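Polyhedrin (Uranotaenia sapphirina cypovirus, PDB 4ZQX) forms the crystalline protein lattice of viral occlusion bodies, which in cypoviruses embeds and protects the virus particles, and holds ATP in this crystal structure. Local coordinates at residues N187-A190 against N196-E199; K114-I119 against R137-C142; L29-E34 against V172-I177; E59-I64 against Y73-S78; N80-S85 against Q91-N96. One frame throughout, in Å; residues are numbered along the deposited sequence. Where two conformers were deposited one is given.

Interaction 1: N187-A190 against N196-E199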
# COMPACT_ATOMS: atom_id res chain seq x y z
N ASN A 187 -3.18 -18.02 -21.17
CA ASN A 187 -2.57 -16.81 -20.61
C ASN A 187 -3.67 -15.83 -20.25
O ASN A 187 -4.31 -15.25 -21.13
CB ASN A 187 -1.59 -16.19 -21.61
CG ASN A 187 -0.91 -14.93 -21.07
OD1 ASN A 187 -1.21 -14.49 -19.96
ND2 ASN A 187 0.02 -14.37 -21.85
N LEU A 188 -3.91 -15.66 -18.95
CA LEU A 188 -4.95 -14.75 -18.48
C LEU A 188 -4.65 -13.27 -18.73
O LEU A 188 -5.56 -12.43 -18.66
CB LEU A 188 -5.23 -14.98 -16.99
CG LEU A 188 -5.80 -16.35 -16.60
CD1 LEU A 188 -6.09 -16.38 -15.10
CD2 LEU A 188 -7.07 -16.70 -17.41
N TYR A 189 -3.39 -12.94 -19.03
CA TYR A 189 -2.99 -11.57 -19.35
C TYR A 189 -3.13 -11.26 -20.84
O TYR A 189 -2.87 -10.14 -21.26
CB TYR A 189 -1.54 -11.30 -18.93
CG TYR A 189 -1.28 -11.40 -17.45
CD1 TYR A 189 -1.61 -10.35 -16.59
CD2 TYR A 189 -0.71 -12.53 -16.90
CE1 TYR A 189 -1.37 -10.44 -15.24
CE2 TYR A 189 -0.45 -12.62 -15.55
CZ TYR A 189 -0.79 -11.58 -14.72
OH TYR A 189 -0.54 -11.66 -13.37
N ALA A 190 -3.53 -12.25 -21.63
CA ALA A 190 -3.66 -12.07 -23.08
C ALA A 190 -5.08 -11.72 -23.46
O ALA A 190 -6.03 -12.27 -22.91
CB ALA A 190 -3.23 -13.33 -23.80
N ASN A 196 -9.54 -6.94 -16.72
CA ASN A 196 -10.24 -7.55 -15.58
C ASN A 196 -9.27 -8.11 -14.54
O ASN A 196 -9.50 -8.01 -13.33
CB ASN A 196 -11.24 -8.60 -16.07
CG ASN A 196 -12.22 -9.02 -14.98
OD1 ASN A 196 -13.18 -8.30 -14.67
ND2 ASN A 196 -11.98 -10.17 -14.40
N VAL A 197 -8.17 -8.69 -15.01
CA VAL A 197 -7.11 -9.13 -14.13
C VAL A 197 -6.47 -7.93 -13.42
O VAL A 197 -6.26 -7.96 -12.21
CB VAL A 197 -6.04 -9.94 -14.90
CG1 VAL A 197 -4.84 -10.25 -14.00
CG2 VAL A 197 -6.65 -11.21 -15.49
N ILE A 198 -6.16 -6.87 -14.16
CA ILE A 198 -5.49 -5.71 -13.57
C ILE A 198 -6.37 -5.11 -12.47
O ILE A 198 -5.88 -4.71 -11.42
CB ILE A 198 -5.10 -4.67 -14.63
CG1 ILE A 198 -3.94 -5.21 -15.47
CG2 ILE A 198 -4.71 -3.35 -13.97
CD1 ILE A 198 -3.53 -4.31 -16.63
N GLU A 199 -7.68 -5.08 -12.71
CA GLU A 199 -8.61 -4.54 -11.74
C GLU A 199 -8.62 -5.33 -10.44
O GLU A 199 -8.95 -4.78 -9.38
CB GLU A 199 -10.02 -4.50 -12.33
CG GLU A 199 -10.20 -3.34 -13.30
CD GLU A 199 -11.36 -3.51 -14.27
OE1 GLU A 199 -12.14 -4.46 -14.13
OE2 GLU A 199 -11.47 -2.67 -15.18
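Val-197 projects from its helix into the turn 187-190 and divides its two methyls between neighbouring residues there. CG1 lies 3.7 Å from CE1 of Tyr-189, meeting the aromatic ring obliquely, and the two side chains cross at about a right angle. CG2 takes the other partner, sitting 3.6 Å from the backbone O of Leu-188, while the side chains of that pair are farther apart, with Leu-188 CB 4.3 Å from Val-197 CG2. The first torsion of Val-197 (173°) explains the division: it sets CG1 opposite the backbone N and CG2 opposite the carbonyl carbon, which spreads the branches over adjacent residues of the turn. No hydrogen bond links the segments. The Leu-188 O, buried by the contact, has no polar partner in the model, and a methyl group approaches it instead.

The turn that presents these groups is braced internally. Ala-190 N donates to Asn-187 O at 3.1 Å, closing a type I beta turn. Asn-187 OD1 also accepts from Tyr-189 N at 2.8 Å, an Asx turn in which the donor stands 46° out of the side-chain carbonyl plane.

Around this loop-to-helix contact, Leu-193 packs on Leu-188 and Met-182 on Tyr-189, while Tyr-23 and Phe-49 adjoin Val-197. The turn lies in the connection between strand 173-179 and helix 194-200, and it rests against the helix that follows it.

Interaction 2: K114-I119 against R137-C142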
# COMPACT_ATOMS: atom_id res chain seq x y z
N LYS A 114 7.29 -20.76 -9.89
CA LYS A 114 7.62 -19.34 -9.99
C LYS A 114 7.39 -18.56 -8.70
O LYS A 114 7.72 -17.36 -8.63
CB LYS A 114 6.84 -18.67 -11.13
CG LYS A 114 7.22 -19.16 -12.56
CD LYS A 114 8.72 -19.07 -12.89
CE LYS A 114 9.29 -17.67 -12.81
NZ LYS A 114 8.95 -16.82 -13.99
N ALA A 115 6.83 -19.20 -7.68
CA ALA A 115 6.67 -18.53 -6.39
C ALA A 115 8.04 -18.16 -5.86
O ALA A 115 8.94 -19.00 -5.84
CB ALA A 115 5.92 -19.41 -5.42
N SER A 116 8.22 -16.90 -5.45
CA SER A 116 9.53 -16.46 -4.96
C SER A 116 9.43 -15.83 -3.58
O SER A 116 8.53 -15.06 -3.30
CB SER A 116 10.18 -15.49 -5.94
OG SER A 116 9.40 -14.34 -6.13
N ILE A 117 10.38 -16.20 -2.72
CA ILE A 117 10.45 -15.67 -1.36
C ILE A 117 11.84 -15.07 -1.23
O ILE A 117 12.84 -15.78 -1.27
CB ILE A 117 10.24 -16.77 -0.31
CG1 ILE A 117 8.86 -17.41 -0.49
CG2 ILE A 117 10.39 -16.20 1.11
CD1 ILE A 117 8.65 -18.66 0.36
N ASP A 118 11.90 -13.75 -1.09
CA ASP A 118 13.16 -13.03 -1.07
C ASP A 118 13.32 -12.37 0.30
O ASP A 118 12.54 -11.49 0.67
CB ASP A 118 13.12 -12.00 -2.21
CG ASP A 118 14.43 -11.24 -2.40
OD1 ASP A 118 15.48 -11.66 -1.86
OD2 ASP A 118 14.39 -10.24 -3.14
N ILE A 119 14.32 -12.83 1.05
CA ILE A 119 14.67 -12.25 2.34
C ILE A 119 15.71 -11.16 2.08
O ILE A 119 16.84 -11.46 1.63
CB ILE A 119 15.25 -13.29 3.28
CG1 ILE A 119 14.31 -14.49 3.40
CG2 ILE A 119 15.52 -12.68 4.66
CD1 ILE A 119 12.93 -14.17 3.87
N ARG A 137 18.19 -5.48 -6.70
CA ARG A 137 17.38 -6.10 -7.75
C ARG A 137 16.28 -6.92 -7.09
O ARG A 137 16.27 -7.06 -5.88
CB ARG A 137 18.24 -6.95 -8.69
CG ARG A 137 19.18 -7.94 -8.01
CD ARG A 137 18.53 -9.29 -7.70
NE ARG A 137 17.95 -9.91 -8.89
CZ ARG A 137 18.63 -10.59 -9.81
NH1 ARG A 137 19.94 -10.78 -9.70
NH2 ARG A 137 17.98 -11.09 -10.85
N ILE A 138 15.36 -7.45 -7.89
CA ILE A 138 14.30 -8.31 -7.36
C ILE A 138 14.45 -9.70 -8.00
O ILE A 138 15.18 -9.88 -8.98
CB ILE A 138 12.88 -7.74 -7.60
CG1 ILE A 138 12.50 -7.76 -9.09
CG2 ILE A 138 12.78 -6.33 -7.04
CD1 ILE A 138 11.02 -7.47 -9.34
N ARG A 139 13.76 -10.66 -7.40
CA ARG A 139 13.67 -12.02 -7.92
C ARG A 139 15.03 -12.65 -8.23
O ARG A 139 15.27 -13.10 -9.34
CB ARG A 139 12.76 -12.04 -9.16
CG ARG A 139 11.33 -11.72 -8.80
CD ARG A 139 10.36 -11.78 -9.95
NE ARG A 139 10.57 -10.73 -10.96
CZ ARG A 139 9.63 -10.33 -11.81
NH1 ARG A 139 8.42 -10.89 -11.78
NH2 ARG A 139 9.89 -9.37 -12.69
N PRO A 140 15.92 -12.67 -7.23
CA PRO A 140 17.19 -13.37 -7.44
C PRO A 140 16.95 -14.87 -7.60
O PRO A 140 15.95 -15.38 -7.11
CB PRO A 140 17.97 -13.09 -6.15
CG PRO A 140 16.91 -12.89 -5.13
CD PRO A 140 15.77 -12.20 -5.84
N PRO A 141 17.86 -15.57 -8.29
CA PRO A 141 17.68 -16.99 -8.59
C PRO A 141 17.34 -17.85 -7.37
O PRO A 141 16.57 -18.78 -7.48
CB PRO A 141 19.03 -17.40 -9.16
CG PRO A 141 19.57 -16.18 -9.78
CD PRO A 141 19.10 -15.05 -8.90
N CYS A 142 17.93 -17.51 -6.23
CA CYS A 142 17.77 -18.28 -5.00
C CYS A 142 16.37 -18.19 -4.42
O CYS A 142 15.97 -19.04 -3.63
CB CYS A 142 18.78 -17.82 -3.92
SG CYS A 142 18.60 -16.11 -3.30
O HOH W 1 12.33 -10.16 -4.95
O HOH W 2 17.43 -9.57 -4.02
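The backbones come nearest at Ser-116 and Arg-139, whose CA atoms are 6.8 Å apart, with strand residues 116-119 running beside an irregular loop and no direct hydrogen bond between them. Asp-118 supplies the closest meeting. The side chains cross at a slant, and the CG-CD edge of the Pro-140 ring lies over one face of the carboxylate, OD2 being 3.6 Å from CD and OD1 3.8 Å from CG. With chi1 at -174°, the Asp-118 CG points opposite the backbone N, and this carries the carboxylate out to the proline.

Water replaces the missing direct bond. One molecule donates to Asp-118 OD2 at 2.7 Å and accepts from Arg-139 N at 2.9 Å, bridging carboxylate and loop backbone, which are too far apart to bond directly. The same OD2 forms a salt bridge with Arg-120, so it is held by a cation as well as by the water. Two residues earlier in the strand, Ser-116 OG makes a looser approach to Arg-139 CG at 4.2 Å.

The loop has a brace of its own: Arg-137 NE donates to Ile-138 O at 2.8 Å, nearly straight at 169°, and Pro-140 CA lies over the rim of one guanidinium face. The Arg-139 guanidinium instead pairs with Asp-24 of the third subunit. Strand 116-120 is an outer strand of the three-stranded antiparallel sheet, bonded to strand 173-179 through Ser-116 with Ile-177 and Asp-118 with Ala-175. On its other face, Ile-117 and Ile-119 pack on Phe-104 of strand 101-107.

Interaction 3: L29-E34 against V172-I177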
# COMPACT_ATOMS: atom_id res chain seq x y z
N LEU A 29 -1.67 -16.59 1.54
CA LEU A 29 -0.33 -16.56 2.13
C LEU A 29 -0.43 -16.14 3.60
O LEU A 29 -0.98 -15.10 3.92
CB LEU A 29 0.56 -15.56 1.38
CG LEU A 29 1.93 -15.20 1.99
CD1 LEU A 29 2.86 -16.39 2.01
CD2 LEU A 29 2.56 -14.04 1.24
N VAL A 30 0.08 -16.98 4.49
CA VAL A 30 0.27 -16.60 5.88
C VAL A 30 1.73 -16.71 6.23
O VAL A 30 2.34 -17.76 6.10
CB VAL A 30 -0.53 -17.48 6.84
CG1 VAL A 30 -0.24 -17.08 8.30
CG2 VAL A 30 -2.02 -17.34 6.56
N ILE A 31 2.29 -15.59 6.68
CA ILE A 31 3.65 -15.57 7.17
C ILE A 31 3.61 -15.50 8.67
O ILE A 31 2.89 -14.67 9.23
CB ILE A 31 4.39 -14.35 6.62
CG1 ILE A 31 4.39 -14.42 5.09
CG2 ILE A 31 5.82 -14.29 7.18
CD1 ILE A 31 4.93 -13.23 4.41
N VAL A 32 4.34 -16.39 9.33
CA VAL A 32 4.43 -16.39 10.78
C VAL A 32 5.86 -16.15 11.23
O VAL A 32 6.78 -16.91 10.86
CB VAL A 32 3.98 -17.74 11.37
CG1 VAL A 32 4.03 -17.72 12.92
CG2 VAL A 32 2.59 -18.11 10.86
N ALA A 33 6.04 -15.12 12.05
CA ALA A 33 7.31 -14.85 12.71
C ALA A 33 7.22 -15.33 14.16
O ALA A 33 6.27 -15.02 14.85
CB ALA A 33 7.61 -13.34 12.69
N GLU A 34 8.20 -16.11 14.59
CA GLU A 34 8.25 -16.60 15.97
C GLU A 34 9.50 -16.00 16.64
O GLU A 34 10.58 -15.98 16.05
CB GLU A 34 8.27 -18.14 16.02
CG GLU A 34 8.20 -18.71 17.45
CD GLU A 34 8.03 -20.23 17.54
OE1 GLU A 34 8.50 -20.81 18.55
OE2 GLU A 34 7.40 -20.85 16.65
N VAL A 172 15.57 -8.28 9.05
CA VAL A 172 15.38 -8.47 7.62
C VAL A 172 14.06 -7.84 7.19
O VAL A 172 13.23 -7.52 8.04
CB VAL A 172 15.38 -9.98 7.26
CG1 VAL A 172 16.70 -10.60 7.65
CG2 VAL A 172 14.22 -10.68 7.93
N SER A 173 13.89 -7.68 5.88
CA SER A 173 12.60 -7.32 5.27
C SER A 173 12.23 -8.44 4.30
O SER A 173 13.07 -9.29 3.98
CB SER A 173 12.68 -5.98 4.55
OG SER A 173 13.70 -5.98 3.57
N ILE A 174 10.98 -8.47 3.86
CA ILE A 174 10.47 -9.61 3.09
C ILE A 174 9.74 -9.18 1.84
O ILE A 174 8.92 -8.25 1.87
CB ILE A 174 9.47 -10.45 3.94
CG1 ILE A 174 10.15 -11.01 5.19
CG2 ILE A 174 8.90 -11.58 3.11
CD1 ILE A 174 9.18 -11.75 6.11
N ALA A 175 10.02 -9.87 0.75
CA ALA A 175 9.23 -9.74 -0.47
C ALA A 175 8.87 -11.11 -1.01
O ALA A 175 9.75 -11.88 -1.40
CB ALA A 175 9.98 -8.96 -1.52
N VAL A 176 7.58 -11.40 -1.01
CA VAL A 176 7.05 -12.67 -1.49
C VAL A 176 6.16 -12.37 -2.69
O VAL A 176 5.27 -11.52 -2.60
CB VAL A 176 6.22 -13.38 -0.40
CG1 VAL A 176 5.69 -14.73 -0.89
CG2 VAL A 176 7.06 -13.59 0.81
N ILE A 177 6.43 -13.04 -3.80
CA ILE A 177 5.62 -12.90 -5.00
C ILE A 177 5.07 -14.28 -5.34
O ILE A 177 5.85 -15.20 -5.55
CB ILE A 177 6.47 -12.40 -6.18
CG1 ILE A 177 7.09 -11.04 -5.82
CG2 ILE A 177 5.62 -12.25 -7.44
CD1 ILE A 177 8.13 -10.54 -6.80
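This is an apolar sheet-on-sheet contact in the middle of the subunit, where Leu-29 and Ile-31 of one sheet meet Ile-174 and Val-176 of the other. The short strand segments approach to 10.4 Å between axes, well beyond backbone hydrogen-bonding range, and run nearly antiparallel, with 157° between their directions; only side chains fill the gap. Leu-29 and Val-176 reach toward each other tip to tip, CD2 lying 3.8 Å from CG1. Ile-31 and Val-176 instead slide past one another in opposite directions, and their CD1 and CG2 atoms come within 4.2 Å. Val-176 serves both neighbours because its chi1 of -179° sends CG1 opposite the backbone N and leaves CG2 beside it. Ile-31 also uses its other branch, CG2, which lies 4.3 Å from Ile-174 CD1.

Phe-104 and Leu-106 from strand 101-107, and Ile-51 and Ile-55 from strand 50-55, continue the same buried layer. The alternation of side chains fits: Ala-175 and Ile-177 point to the outer face of their sheet, where Thr-203 of the third subunit packs. Two antiparallel sheets, of six and three strands, facing each other across interleaved aliphatic side chains make a beta sandwich, and this contact belongs to its hydrophobic core.

Interaction 4: E59-I64 against Y73-S78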
# COMPACT_ATOMS: atom_id res chain seq x y z
N GLU A 59 8.12 -3.72 10.66
CA GLU A 59 6.89 -4.47 10.88
C GLU A 59 7.19 -5.87 11.40
O GLU A 59 6.33 -6.51 12.01
CB GLU A 59 6.07 -4.55 9.58
CG GLU A 59 5.44 -3.22 9.17
CD GLU A 59 4.87 -3.22 7.75
OE1 GLU A 59 5.44 -3.88 6.85
OE2 GLU A 59 3.86 -2.54 7.53
N LEU A 60 8.40 -6.36 11.14
CA LEU A 60 8.77 -7.73 11.50
C LEU A 60 9.35 -7.83 12.90
O LEU A 60 9.56 -8.93 13.39
CB LEU A 60 9.81 -8.28 10.52
CG LEU A 60 9.37 -9.20 9.39
CD1 LEU A 60 10.61 -9.72 8.67
CD2 LEU A 60 8.50 -10.35 9.88
N MET A 61 9.61 -6.70 13.55
CA MET A 61 10.08 -6.73 14.93
C MET A 61 8.91 -7.08 15.84
O MET A 61 7.77 -6.73 15.55
CB MET A 61 10.63 -5.37 15.33
CG MET A 61 11.74 -4.85 14.44
SD MET A 61 13.28 -5.73 14.72
CE MET A 61 13.86 -4.80 16.13
N TRP A 62 9.18 -7.78 16.95
CA TRP A 62 8.17 -7.89 17.98
C TRP A 62 8.05 -6.52 18.62
O TRP A 62 9.02 -6.00 19.18
CB TRP A 62 8.54 -8.95 19.02
CG TRP A 62 7.53 -9.04 20.09
CD1 TRP A 62 7.64 -8.59 21.37
CD2 TRP A 62 6.21 -9.59 19.97
NE1 TRP A 62 6.48 -8.83 22.06
CE2 TRP A 62 5.58 -9.45 21.23
CE3 TRP A 62 5.50 -10.19 18.93
CZ2 TRP A 62 4.28 -9.89 21.46
CZ3 TRP A 62 4.21 -10.64 19.17
CH2 TRP A 62 3.61 -10.48 20.42
N ASP A 63 6.87 -5.94 18.52
CA ASP A 63 6.69 -4.51 18.78
C ASP A 63 5.83 -4.15 19.99
O ASP A 63 5.31 -3.03 20.09
CB ASP A 63 6.17 -3.83 17.50
CG ASP A 63 4.94 -4.51 16.92
OD1 ASP A 63 4.63 -5.66 17.27
OD2 ASP A 63 4.29 -3.87 16.08
N ILE A 64 5.73 -5.08 20.93
CA ILE A 64 4.94 -4.87 22.14
C ILE A 64 5.88 -4.69 23.32
O ILE A 64 6.79 -5.50 23.54
CB ILE A 64 3.99 -6.05 22.38
CG1 ILE A 64 3.22 -6.37 21.09
CG2 ILE A 64 3.02 -5.76 23.53
CD1 ILE A 64 2.50 -5.17 20.45
N TYR A 73 9.08 4.81 14.60
CA TYR A 73 10.25 5.62 14.93
C TYR A 73 11.21 4.88 15.86
O TYR A 73 12.42 4.79 15.61
CB TYR A 73 9.79 6.94 15.58
CG TYR A 73 10.88 7.81 16.13
CD1 TYR A 73 11.71 8.53 15.29
CD2 TYR A 73 11.06 7.95 17.49
CE1 TYR A 73 12.69 9.35 15.79
CE2 TYR A 73 12.03 8.76 18.00
CZ TYR A 73 12.85 9.46 17.14
OH TYR A 73 13.83 10.27 17.64
N GLU A 74 10.67 4.35 16.95
CA GLU A 74 11.48 3.62 17.93
C GLU A 74 12.07 2.35 17.34
O GLU A 74 13.23 2.02 17.60
CB GLU A 74 10.63 3.20 19.11
CG GLU A 74 10.03 4.26 19.93
CD GLU A 74 9.08 3.63 20.93
OE1 GLU A 74 9.59 3.12 21.94
OE2 GLU A 74 7.86 3.59 20.68
N LEU A 75 11.25 1.61 16.59
CA LEU A 75 11.73 0.36 16.00
C LEU A 75 12.82 0.62 14.95
O LEU A 75 13.84 -0.07 14.91
CB LEU A 75 10.56 -0.40 15.37
CG LEU A 75 9.52 -0.86 16.41
CD1 LEU A 75 8.22 -1.28 15.75
CD2 LEU A 75 10.08 -2.01 17.25
N GLN A 76 12.61 1.61 14.09
CA GLN A 76 13.59 1.90 13.06
C GLN A 76 14.89 2.35 13.69
O GLN A 76 15.97 2.04 13.18
CB GLN A 76 13.09 2.95 12.08
CG GLN A 76 14.01 3.16 10.87
CD GLN A 76 14.16 1.91 10.02
OE1 GLN A 76 13.18 1.23 9.71
NE2 GLN A 76 15.39 1.60 9.64
N ARG A 77 14.81 3.05 14.82
CA ARG A 77 16.02 3.49 15.51
C ARG A 77 16.90 2.29 15.87
O ARG A 77 18.11 2.33 15.68
CB ARG A 77 15.67 4.30 16.76
CG ARG A 77 16.89 4.90 17.49
CD ARG A 77 16.44 5.87 18.56
NE ARG A 77 15.49 5.24 19.48
CZ ARG A 77 14.61 5.91 20.24
NH1 ARG A 77 14.55 7.23 20.20
NH2 ARG A 77 13.78 5.24 21.03
N SER A 78 16.28 1.21 16.35
CA SER A 78 17.02 0.02 16.74
C SER A 78 17.60 -0.71 15.53
O SER A 78 18.74 -1.17 15.55
CB SER A 78 16.14 -0.94 17.56
OG SER A 78 15.80 -0.35 18.81
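The loop that leaves helix 57-60 packs here against helix 72-83, with Leu-75 of the helix directed at Met-61 and Asp-63 of the loop. The two CA atoms nearest across the contact, those of Met-61 and Leu-75, are 7.4 Å apart, a separation bridged by side chains. The branches of Leu-75 divide the work. CD2 lies 3.9 Å from Met-61 CB, and CD1 lies 3.7 Å from Asp-63 CB, so the isobutyl group meets the first side-chain carbon of alternate loop residues rather than the ends of their side chains. Met-61 is bent at both chi2 (-74°) and chi3 (-84°), which turns its thioether off a straight course and brings CE to 4.7 Å from Ser-78 CB, one helical turn beyond Leu-75.

From the end of the first segment the chain runs into a small antiparallel hairpin, strands 64-65 and 68-69, so the contact closes the helix back over the approach to that hairpin. A backbone bond between Asp-63 and Met-70 holds its two sides together, and Met-70 also packs on Leu-75.

Asp-63 is apolar only at its CB. With chi1 at 52°, CG sits between the backbone N and the carbonyl carbon, and the carboxylate is held elsewhere: OD1 takes a hydrogen bond from Trp-210 NE1 and a salt bridge from Lys-41, while OD2 accepts from Gln-69. The buried charge is thus probably well compensated. Next to it, Trp-62 points away from the helix, and Ile-64 CG1 lies 3.6 Å above one face of its ring, offset toward the rim.

Interaction 5: N80-S85 against Q91-N96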
# COMPACT_ATOMS: atom_id res chain seq x y z
N ASN A 80 18.45 0.60 12.69
CA ASN A 80 19.51 1.39 12.07
C ASN A 80 20.95 0.93 12.39
O ASN A 80 21.82 0.92 11.51
CB ASN A 80 19.37 2.87 12.48
CG ASN A 80 18.28 3.61 11.70
OD1 ASN A 80 17.77 3.14 10.68
ND2 ASN A 80 17.94 4.80 12.18
N GLY A 81 21.19 0.52 13.63
CA GLY A 81 22.54 0.15 14.03
C GLY A 81 23.03 -1.13 13.37
O GLY A 81 24.23 -1.42 13.40
N TYR A 82 22.11 -1.91 12.81
CA TYR A 82 22.49 -3.10 12.05
C TYR A 82 22.80 -2.75 10.60
O TYR A 82 23.61 -3.40 9.94
CB TYR A 82 21.36 -4.12 12.06
CG TYR A 82 21.09 -4.74 13.42
CD1 TYR A 82 20.21 -4.16 14.32
CD2 TYR A 82 21.73 -5.94 13.80
CE1 TYR A 82 19.96 -4.76 15.57
CE2 TYR A 82 21.50 -6.51 15.02
CZ TYR A 82 20.61 -5.94 15.90
OH TYR A 82 20.39 -6.55 17.12
N ALA A 83 22.14 -1.70 10.11
CA ALA A 83 22.28 -1.27 8.73
C ALA A 83 23.52 -0.41 8.53
O ALA A 83 24.24 -0.57 7.55
CB ALA A 83 21.06 -0.48 8.34
N ALA A 84 23.77 0.50 9.48
CA ALA A 84 24.92 1.40 9.43
C ALA A 84 25.61 1.44 10.79
O ALA A 84 24.96 1.72 11.81
CB ALA A 84 24.49 2.82 9.02
N SER A 85 26.91 1.15 10.81
CA SER A 85 27.68 1.15 12.04
C SER A 85 27.55 2.44 12.83
O SER A 85 27.64 3.52 12.29
CB SER A 85 29.15 0.92 11.73
OG SER A 85 29.32 -0.34 11.14
N GLN A 91 23.78 0.22 23.32
CA GLN A 91 24.93 -0.43 23.94
C GLN A 91 24.75 -1.94 24.01
O GLN A 91 25.63 -2.64 24.45
CB GLN A 91 25.13 0.09 25.36
CG GLN A 91 25.54 1.53 25.38
CD GLN A 91 25.53 2.10 26.78
OE1 GLN A 91 26.11 1.52 27.71
NE2 GLN A 91 24.87 3.23 26.93
N ARG A 92 23.59 -2.43 23.59
CA ARG A 92 23.37 -3.86 23.53
C ARG A 92 22.55 -4.15 22.27
O ARG A 92 22.01 -3.22 21.66
CB ARG A 92 22.65 -4.35 24.78
CG ARG A 92 21.31 -3.71 25.00
CD ARG A 92 20.64 -4.16 26.30
NE ARG A 92 19.23 -4.44 26.04
CZ ARG A 92 18.26 -3.52 26.02
NH1 ARG A 92 18.53 -2.25 26.28
NH2 ARG A 92 17.01 -3.89 25.75
N SER A 93 22.46 -5.42 21.89
CA SER A 93 21.74 -5.76 20.66
C SER A 93 20.23 -5.75 20.89
O SER A 93 19.78 -5.54 22.01
CB SER A 93 22.16 -7.13 20.13
OG SER A 93 21.49 -8.17 20.81
N ALA A 94 19.47 -5.98 19.82
CA ALA A 94 18.01 -6.02 19.90
C ALA A 94 17.46 -7.41 19.60
O ALA A 94 16.33 -7.55 19.16
CB ALA A 94 17.41 -4.99 18.91
N ILE A 95 18.27 -8.45 19.85
CA ILE A 95 17.92 -9.79 19.44
C ILE A 95 16.62 -10.31 20.10
O ILE A 95 15.95 -11.19 19.56
CB ILE A 95 19.10 -10.77 19.69
CG1 ILE A 95 19.02 -11.99 18.77
CG2 ILE A 95 19.17 -11.17 21.14
CD1 ILE A 95 20.33 -12.76 18.65
N ASN A 96 16.25 -9.76 21.25
CA ASN A 96 15.01 -10.15 21.90
C ASN A 96 13.79 -9.93 21.01
O ASN A 96 12.76 -10.59 21.21
CB ASN A 96 14.76 -9.35 23.18
CG ASN A 96 15.72 -9.68 24.30
OD1 ASN A 96 16.52 -10.62 24.23
ND2 ASN A 96 15.62 -8.91 25.39
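Ser-93 is the first residue of the 91-96 run to reach Tyr-82, its CB lying 3.5 Å from the phenol OH. The carbonyls on this approach are held from within the chain, those of Arg-92 and Ser-93 both accepting from the Arg-90 guanidinium. Ser-93 OG sits between its own backbone N and carbonyl carbon (chi1 81°), and from there it turns forward along the chain rather than onto the phenol.

Ala-94 carries the contact. Its N donates to Tyr-82 OH at 2.9 Å, and the bond is nearly straight, 168° at the hydrogen; the nitrogen stands at the ring's edge, close to the ring plane. Ala-94 CB lies 3.8 Å from the OH, and its apolar touch is with CE1 of the same tyrosine, at 4.2 Å. One phenol oxygen thereby takes up a backbone N-H that belongs to no regular strand or helix.

The bond joins a tyrosine on the last turn of a helix to the loop that returns beside it. Tyr-82 belongs to helix 72-83, Ala-84 being the first residue to leave helical geometry, although its N still donates to Asn-80 O at 2.8 Å. The ring side chain is flanked by Ile-98 and Pro-171, both of the same chain.

Past Ala-94, Ile-95 N makes a weak, long bond to Ser-93 OG at 3.4 Å, an interaction of the ST-turn kind, just where a short 3-10 segment begins at 95-96. The same nitrogen is 3.9 Å from Tyr-82 OH, beyond bonding range.

From the N terminus, strand 27-34 opens the longest loop, which interaction 3 closes only at 172-177. Nested inside it, one after another, come interaction 4, interaction 5 and interaction 2. The first two share helix 72-83: interaction 4 ties it back to the preceding loop, interaction 5 ties its end to the following one. Interaction 2 then joins strand 116-120 to a later loop and touches interaction 3 through the backbone bonds to strand 173-179. Leu-60, within the 59-64 segment, packs on Ile-174 and Ala-33, linking interaction 4 with interaction 3. Interaction 1 follows in series, closing a short loop after strand 173-179. No loops cross.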